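Local coordinates for protein S12 family peptidase (Streptomyces sp. 82F2, PDB 3WWX) that hydrolyses amide bonds with D-stereospecificity, as a member of the S12 peptidase family with a serine beta-lactamase-like fold, at residues V18-P23 and D329-S334; G125-R130 and P222-S227; P210-L215 and N325-W330. All coordinates share one frame; numbering follows the deposited sequence.

Contact 1 (V18-P23 and D329-S334). With DIA (octane 1,8-diamine), chain B.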
# COMPACT_ATOMS: atom_id res chain seq x y z
N VAL A 18 -2.63 7.97 20.20
CA VAL A 18 -2.03 7.35 21.38
C VAL A 18 -3.08 7.24 22.50
O VAL A 18 -3.19 6.20 23.15
CB VAL A 18 -0.77 8.09 21.83
CG1 VAL A 18 -0.29 7.62 23.20
CG2 VAL A 18 0.34 7.90 20.83
N ALA A 19 -3.87 8.29 22.70
CA ALA A 19 -4.97 8.20 23.67
C ALA A 19 -5.98 7.09 23.34
O ALA A 19 -6.63 6.54 24.25
CB ALA A 19 -5.69 9.53 23.77
N ASP A 20 -6.12 6.76 22.06
CA ASP A 20 -7.05 5.74 21.58
C ASP A 20 -6.48 4.32 21.73
O ASP A 20 -7.18 3.34 21.48
CB ASP A 20 -7.39 5.98 20.10
CG ASP A 20 -8.60 5.20 19.63
OD1 ASP A 20 -9.64 5.23 20.34
OD2 ASP A 20 -8.53 4.56 18.55
N GLY A 21 -5.21 4.24 22.11
CA GLY A 21 -4.56 2.95 22.34
C GLY A 21 -3.33 2.65 21.51
O GLY A 21 -2.71 1.62 21.71
N VAL A 22 -2.96 3.53 20.57
CA VAL A 22 -1.72 3.31 19.83
C VAL A 22 -0.51 3.48 20.76
O VAL A 22 -0.33 4.55 21.35
CB VAL A 22 -1.59 4.30 18.64
CG1 VAL A 22 -0.23 4.17 17.95
CG2 VAL A 22 -2.70 4.04 17.64
N PRO A 23 0.36 2.46 20.86
CA PRO A 23 1.52 2.66 21.74
C PRO A 23 2.48 3.76 21.30
O PRO A 23 3.01 4.50 22.13
CB PRO A 23 2.20 1.28 21.73
CG PRO A 23 1.05 0.32 21.54
CD PRO A 23 0.18 1.04 20.52
N ASP A 329 -2.62 -2.08 15.25
CA ASP A 329 -3.51 -2.22 14.10
C ASP A 329 -4.98 -2.24 14.49
O ASP A 329 -5.83 -2.46 13.63
CB ASP A 329 -3.13 -3.43 13.25
CG ASP A 329 -3.11 -4.72 14.04
OD1 ASP A 329 -3.73 -4.80 15.12
OD2 ASP A 329 -2.47 -5.68 13.56
N TRP A 330 -5.28 -1.97 15.76
CA TRP A 330 -6.64 -2.01 16.29
C TRP A 330 -7.13 -0.65 16.78
O TRP A 330 -8.28 -0.52 17.22
CB TRP A 330 -6.75 -3.00 17.45
CG TRP A 330 -6.07 -2.52 18.72
CD1 TRP A 330 -6.60 -1.71 19.68
CD2 TRP A 330 -4.73 -2.81 19.14
NE1 TRP A 330 -5.69 -1.47 20.67
CE2 TRP A 330 -4.53 -2.14 20.36
CE3 TRP A 330 -3.69 -3.56 18.61
CZ2 TRP A 330 -3.33 -2.20 21.04
CZ3 TRP A 330 -2.51 -3.62 19.29
CH2 TRP A 330 -2.33 -2.95 20.50
N ALA A 331 -6.27 0.36 16.70
CA ALA A 331 -6.58 1.66 17.26
C ALA A 331 -5.92 2.76 16.46
O ALA A 331 -4.98 2.51 15.71
CB ALA A 331 -6.13 1.73 18.69
N GLY A 332 -6.42 3.98 16.66
CA GLY A 332 -5.90 5.15 15.98
C GLY A 332 -6.66 5.43 14.70
O GLY A 332 -6.87 4.55 13.88
N ASP A 333 -7.03 6.69 14.52
CA ASP A 333 -7.75 7.15 13.35
C ASP A 333 -6.79 7.91 12.43
O ASP A 333 -6.42 9.05 12.70
CB ASP A 333 -8.90 8.03 13.84
CG ASP A 333 -9.82 8.47 12.72
OD1 ASP A 333 -9.39 8.48 11.56
OD2 ASP A 333 -10.99 8.81 13.03
N SER A 334 -6.38 7.27 11.36
CA SER A 334 -5.42 7.86 10.43
C SER A 334 -6.03 9.05 9.70
O SER A 334 -5.34 10.01 9.38
CB SER A 334 -4.93 6.80 9.44
OG SER A 334 -6.01 6.27 8.72
N1 DIA B . -5.19 -9.57 12.55
C1 DIA B . -3.84 -9.73 12.12
C2 DIA B . -3.13 -8.51 11.58
C3 DIA B . -4.00 -7.54 10.86
C4 DIA B . -3.70 -7.30 9.39
C5 DIA B . -3.40 -5.86 9.09
C6 DIA B . -4.42 -4.89 9.63
C7 DIA B . -3.98 -3.47 9.44
C8 DIA B . -5.12 -2.57 9.79
N8 DIA B . -4.60 -1.28 10.09

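Contact 2 (G125-R130 and P222-S227)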
# COMPACT_ATOMS: atom_id res chain seq x y z
N GLY A 125 -3.16 -18.31 14.73
CA GLY A 125 -2.31 -19.15 13.91
C GLY A 125 -1.07 -18.44 13.37
O GLY A 125 -0.08 -19.08 13.04
N PHE A 126 -1.13 -17.11 13.33
CA PHE A 126 0.04 -16.31 12.97
C PHE A 126 1.25 -16.67 13.80
O PHE A 126 2.37 -16.67 13.32
CB PHE A 126 -0.27 -14.83 13.15
CG PHE A 126 0.92 -13.91 12.99
CD1 PHE A 126 1.31 -13.48 11.73
CD2 PHE A 126 1.60 -13.44 14.10
CE1 PHE A 126 2.39 -12.59 11.59
CE2 PHE A 126 2.69 -12.57 13.97
CZ PHE A 126 3.08 -12.15 12.71
N LEU A 127 1.03 -17.00 15.07
CA LEU A 127 2.16 -17.31 15.93
C LEU A 127 2.90 -18.55 15.45
O LEU A 127 4.10 -18.68 15.69
CB LEU A 127 1.71 -17.45 17.38
CG LEU A 127 1.09 -16.20 17.99
CD1 LEU A 127 0.66 -16.49 19.42
CD2 LEU A 127 2.01 -15.00 17.96
N GLU A 128 2.19 -19.47 14.79
CA GLU A 128 2.80 -20.65 14.19
C GLU A 128 3.36 -20.37 12.78
O GLU A 128 4.44 -20.83 12.44
CB GLU A 128 1.75 -21.75 14.11
CG GLU A 128 2.21 -23.02 13.44
CD GLU A 128 1.26 -24.20 13.68
OE1 GLU A 128 1.52 -25.27 13.10
OE2 GLU A 128 0.27 -24.06 14.43
N HIS A 129 2.63 -19.59 11.98
CA HIS A 129 2.91 -19.48 10.54
C HIS A 129 3.59 -18.20 10.09
O HIS A 129 3.88 -18.04 8.91
CB HIS A 129 1.60 -19.69 9.76
CG HIS A 129 1.03 -21.06 9.94
ND1 HIS A 129 1.59 -22.17 9.34
CD2 HIS A 129 -0.02 -21.50 10.66
CE1 HIS A 129 0.89 -23.24 9.68
NE2 HIS A 129 -0.09 -22.87 10.48
N ARG A 130 3.91 -17.31 11.04
CA ARG A 130 4.42 -15.98 10.70
C ARG A 130 5.64 -15.97 9.83
O ARG A 130 5.84 -14.98 9.12
CB ARG A 130 4.73 -15.19 11.97
CG ARG A 130 5.83 -15.83 12.81
CD ARG A 130 5.80 -15.40 14.26
NE ARG A 130 6.07 -13.97 14.41
CZ ARG A 130 5.81 -13.28 15.51
NH1 ARG A 130 5.28 -13.89 16.56
NH2 ARG A 130 6.07 -11.97 15.57
N PRO A 222 -5.62 -10.75 23.80
CA PRO A 222 -4.25 -10.36 24.13
C PRO A 222 -3.55 -9.65 23.00
O PRO A 222 -3.89 -9.85 21.83
CB PRO A 222 -3.56 -11.68 24.44
CG PRO A 222 -4.45 -12.75 23.95
CD PRO A 222 -5.83 -12.20 23.95
N VAL A 223 -2.59 -8.82 23.39
CA VAL A 223 -1.75 -8.08 22.45
C VAL A 223 -0.45 -8.84 22.21
O VAL A 223 0.16 -9.37 23.15
CB VAL A 223 -1.47 -6.69 22.99
CG1 VAL A 223 -0.46 -5.93 22.11
CG2 VAL A 223 -2.75 -5.90 23.06
N HIS A 224 -0.03 -8.87 20.95
CA HIS A 224 1.15 -9.61 20.52
C HIS A 224 2.14 -8.66 19.89
O HIS A 224 1.75 -7.74 19.16
CB HIS A 224 0.77 -10.64 19.46
CG HIS A 224 -0.31 -11.57 19.88
ND1 HIS A 224 -0.06 -12.81 20.45
CD2 HIS A 224 -1.65 -11.44 19.84
CE1 HIS A 224 -1.20 -13.39 20.73
NE2 HIS A 224 -2.19 -12.59 20.37
N ASP A 225 3.41 -8.90 20.16
CA ASP A 225 4.49 -8.26 19.42
C ASP A 225 4.67 -8.98 18.10
O ASP A 225 5.15 -10.12 18.05
CB ASP A 225 5.78 -8.31 20.23
CG ASP A 225 6.89 -7.55 19.59
OD1 ASP A 225 6.99 -7.54 18.34
OD2 ASP A 225 7.69 -6.92 20.35
N VAL A 226 4.27 -8.30 17.03
CA VAL A 226 4.27 -8.86 15.70
C VAL A 226 5.32 -8.20 14.81
O VAL A 226 5.21 -8.21 13.58
CB VAL A 226 2.86 -8.79 15.05
CG1 VAL A 226 1.87 -9.58 15.84
CG2 VAL A 226 2.38 -7.36 14.88
N SER A 227 6.35 -7.66 15.43
CA SER A 227 7.37 -6.92 14.68
C SER A 227 7.97 -7.76 13.56
O SER A 227 8.15 -7.26 12.44
CB SER A 227 8.47 -6.42 15.62
OG SER A 227 7.93 -5.63 16.68
O HOH W 1 4.14 -12.57 18.73

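Contact 3 (P210-L215 and N325-W330). With DIA (octane 1,8-diamine), chain B.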
# COMPACT_ATOMS: atom_id res chain seq x y z
N PRO A 210 8.53 -1.41 18.32
CA PRO A 210 7.80 -2.66 18.10
C PRO A 210 6.48 -2.43 17.36
O PRO A 210 5.99 -1.29 17.29
CB PRO A 210 7.52 -3.17 19.52
CG PRO A 210 8.51 -2.48 20.40
CD PRO A 210 8.69 -1.13 19.76
N ALA A 211 5.91 -3.49 16.81
CA ALA A 211 4.61 -3.46 16.17
C ALA A 211 3.69 -4.41 16.91
O ALA A 211 4.10 -5.51 17.25
CB ALA A 211 4.75 -3.89 14.71
N TYR A 212 2.46 -3.97 17.17
CA TYR A 212 1.55 -4.70 18.04
C TYR A 212 0.22 -5.01 17.36
O TYR A 212 -0.34 -4.17 16.63
CB TYR A 212 1.25 -3.90 19.30
CG TYR A 212 2.46 -3.55 20.13
CD1 TYR A 212 3.01 -4.47 21.02
CD2 TYR A 212 3.06 -2.30 20.04
CE1 TYR A 212 4.11 -4.14 21.80
CE2 TYR A 212 4.15 -1.95 20.81
CZ TYR A 212 4.67 -2.89 21.70
OH TYR A 212 5.75 -2.55 22.48
N SER A 213 -0.31 -6.21 17.62
CA SER A 213 -1.58 -6.66 17.08
C SER A 213 -2.34 -7.52 18.06
O SER A 213 -1.75 -8.16 18.92
CB SER A 213 -1.32 -7.48 15.81
OG SER A 213 -2.52 -7.87 15.17
N LYS A 214 -3.66 -7.52 17.93
CA LYS A 214 -4.48 -8.48 18.66
C LYS A 214 -4.83 -9.74 17.86
O LYS A 214 -5.36 -10.68 18.42
CB LYS A 214 -5.74 -7.81 19.20
CG LYS A 214 -5.44 -6.74 20.24
CD LYS A 214 -6.69 -6.06 20.78
CE LYS A 214 -6.33 -5.02 21.82
NZ LYS A 214 -7.52 -4.25 22.28
N LEU A 215 -4.49 -9.79 16.58
CA LEU A 215 -4.74 -11.00 15.78
C LEU A 215 -6.21 -11.43 15.94
O LEU A 215 -6.54 -12.62 16.00
CB LEU A 215 -3.81 -12.13 16.22
CG LEU A 215 -2.31 -11.84 16.14
CD1 LEU A 215 -1.49 -13.04 16.66
CD2 LEU A 215 -1.86 -11.50 14.74
N ASN A 325 2.73 6.59 10.73
CA ASN A 325 2.49 5.21 11.14
C ASN A 325 1.99 5.12 12.57
O ASN A 325 2.49 5.84 13.46
CB ASN A 325 3.79 4.39 10.99
CG ASN A 325 3.58 2.92 11.31
OD1 ASN A 325 3.94 2.43 12.39
ND2 ASN A 325 2.99 2.18 10.38
N PHE A 326 1.05 4.20 12.78
CA PHE A 326 0.66 3.75 14.10
C PHE A 326 1.14 2.32 14.26
O PHE A 326 0.95 1.50 13.36
CB PHE A 326 -0.87 3.74 14.25
CG PHE A 326 -1.55 5.06 14.00
CD1 PHE A 326 -0.93 6.26 14.29
CD2 PHE A 326 -2.83 5.08 13.51
CE1 PHE A 326 -1.57 7.47 14.08
CE2 PHE A 326 -3.50 6.30 13.29
CZ PHE A 326 -2.86 7.48 13.59
N ASN A 327 1.69 1.98 15.43
CA ASN A 327 2.18 0.61 15.69
C ASN A 327 1.18 -0.26 16.45
O ASN A 327 1.56 -1.21 17.15
CB ASN A 327 3.55 0.63 16.37
CG ASN A 327 3.50 1.20 17.76
OD1 ASN A 327 2.48 1.74 18.19
ND2 ASN A 327 4.60 1.05 18.48
N ALA A 328 -0.10 0.07 16.32
CA ALA A 328 -1.17 -0.84 16.71
C ALA A 328 -2.09 -0.91 15.53
O ALA A 328 -2.35 0.11 14.87
CB ALA A 328 -1.92 -0.33 17.92
N ASP A 329 -2.62 -2.08 15.25
CA ASP A 329 -3.51 -2.22 14.10
C ASP A 329 -4.98 -2.24 14.49
O ASP A 329 -5.83 -2.46 13.63
CB ASP A 329 -3.13 -3.43 13.25
CG ASP A 329 -3.11 -4.72 14.04
OD1 ASP A 329 -3.73 -4.80 15.12
OD2 ASP A 329 -2.47 -5.68 13.56
N TRP A 330 -5.28 -1.97 15.76
CA TRP A 330 -6.64 -2.01 16.29
C TRP A 330 -7.13 -0.65 16.78
O TRP A 330 -8.28 -0.52 17.22
CB TRP A 330 -6.75 -3.00 17.45
CG TRP A 330 -6.07 -2.52 18.72
CD1 TRP A 330 -6.60 -1.71 19.68
CD2 TRP A 330 -4.73 -2.81 19.14
NE1 TRP A 330 -5.69 -1.47 20.67
CE2 TRP A 330 -4.53 -2.14 20.36
CE3 TRP A 330 -3.69 -3.56 18.61
CZ2 TRP A 330 -3.33 -2.20 21.04
CZ3 TRP A 330 -2.51 -3.62 19.29
CH2 TRP A 330 -2.33 -2.95 20.50
N1 DIA B . -5.19 -9.57 12.55
C1 DIA B . -3.84 -9.73 12.12
C2 DIA B . -3.13 -8.51 11.58
C3 DIA B . -4.00 -7.54 10.86
C4 DIA B . -3.70 -7.30 9.39
C5 DIA B . -3.40 -5.86 9.09
C6 DIA B . -4.42 -4.89 9.63
C7 DIA B . -3.98 -3.47 9.44
C8 DIA B . -5.12 -2.57 9.79
N8 DIA B . -4.60 -1.28 10.09
O HOH W 2 -5.53 -6.43 15.96

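Contact 1 (V18-P23 and D329-S334)
The indole of Trp330 approaches the 18-23 turn through its six-membered ring, with CZ2 3.9 Å from the carbonyl O of Gly21. CE of Lys214 lies over one face of the indole and CB of Ala328 over the opposite one, while the backbone N of Ser213 sits at the edge, in the ring plane. CG of Trp330 stands between the backbone N and the carbonyl carbon (chi1 72°), which brings the end of the side chain closer to Gly21. The other flat group is the carboxylate of Asp20. Its OD2 accepts the backbone N-H of Gly332 (Gly332 N to Asp20 OD2 2.9 Å) on the anti lone pair, and the N-H points almost straight at it, at 172°. CG of Asp20 lies anti to its own backbone N (chi1 -165°), extending the carboxylate across to the loop.

Between these two groups sits Ala331, buried and with its CB directed at the turn, 3.4 Å from the carbonyl O of Asp20 and 3.7 Å from Asp20 OD2. Val22 contributes one methyl: its CG2 rests 3.4 Å from Ala331 O and 3.8 Å from the CA of Gly332, both backbone atoms. Gly21 has positive phi and ends the helix in a Schellman motif. The CB of Asp329 points away from the turn, and its OD2 lies 3.5 Å from C2 of the bound octane 1,8-diamine (DIA).

The contact thus joins the end of helix 8-19, just before Pro23 leads into strand 24-31, to the loop running from strand 320-326 to helix 334-343. Those two strands are antiparallel neighbours in the large sheet, and Asp333 caps the start of the C-terminal helix while its OD2 salt-bridges Lys336.

Contact 2 (G125-R130 and P222-S227)
The carbonyl O of Asp225 is gripped twice from the side of Arg130. NH2 of Arg130 donates to Asp225 O over 3.2 Å in a nearly straight bond (170°) that lies in the carbonyl plane, on a lone pair, and close to the guanidinium plane. Water 1 closes the ring, donating to Asp225 O at 2.7 Å and accepting from Arg130 NH1 at 2.8 Å. NH2 also donates to Thr228 O, so the guanidinium is held by two carbonyls three residues apart on the same run of chain.

Its flat face is covered as well: Phe126 CE2 lies 3.5 Å above the guanidinium plane, over its centre. The same CE2 touches Val226 CG1 at 3.6 Å, the two side chains crossing at about a right angle. CG of Phe126 is anti to the backbone N (chi1 172°), which sets the ring against Val226, and the ring also stacks with His306. Nearer the surface, Leu127 CD1 meets His224 CE1 at 3.8 Å. OD1 of Asp225 accepts Ser227 N, which makes an Asx turn just beyond the arginine's carbonyl partner, and the Ser227 hydroxyl as well.

Short helix 126-129 therefore packs beside strand 224-225, whose other neighbour is strand 212-213, its antiparallel partner in a two-stranded sheet.

Contact 3 (P210-L215 and N325-W330)
Hydrogen bonds tie 210-215 to 325-330 over most of their shared length, beginning where Asn327 O accepts Tyr212 N at 2.9 Å. A second, weak bond runs from Asp329 N to Tyr212 O, completing a single parallel bridge between Tyr212 and Ala328. Asn327 also donates from ND2 to Pro210 O at 3.0 Å, with the acceptor tilted out of the amide plane, while its OD1 takes Gly24 N. A side-chain bond joins the two segments as well: Ser213 OG donates to OD2 of Asp329 over 2.7 Å, on the carboxylate's syn lone pair. OG lies anti to the serine's backbone N (chi1 -176°) and also accepts Leu215 N, forming an ST turn. Water 2 links Lys214 N to Asp329 OD1.

Aromatic contacts flank this network. The extended chain of Lys214 lies across the indole of Trp330, its NZ 3.9 Å from the centroid of the five-membered ring, a cation-pi contact, with CE of Lys214 adding a CH-pi contact over the same face. Tyr212 CB packs against Trp330 CZ3 at 3.8 Å.

Apolar and polar groups alike border the bound diamine (DIA). Ser213 OG lies 3.7 Å from DIA C2, and Leu215 CA 3.6 Å from DIA N1. With Gly307 N as another donor to Asp329 OD2, this bridge between loop and strand builds one wall of the ligand pocket in the beta-lactamase-like fold.

Overall arrangement
Contacts 1 and 3 share Asp329 and Trp330, and their centres lie about 8 Å apart; Pro23 CD of contact 1 packs 3.6 Å from Ala328 CB of contact 3. Contact 2 is about 11 Å from contact 3, centre to centre, and joins it through the small sheet, where His224 N and Ser213 O are 2.8 Å apart, probably hydrogen-bonded. Contacts 1 and 2, about 19 Å apart between centres, still meet where Trp330 CH2 touches Val223 CG1. Strand 212-213 thus lies between the loop that follows strand 320-326 and strand 224-225, which in turn meets helix 126-129. The diamine touches contacts 1 and 3, and the side chain of Phe126 in contact 2 lies about 6 Å from it.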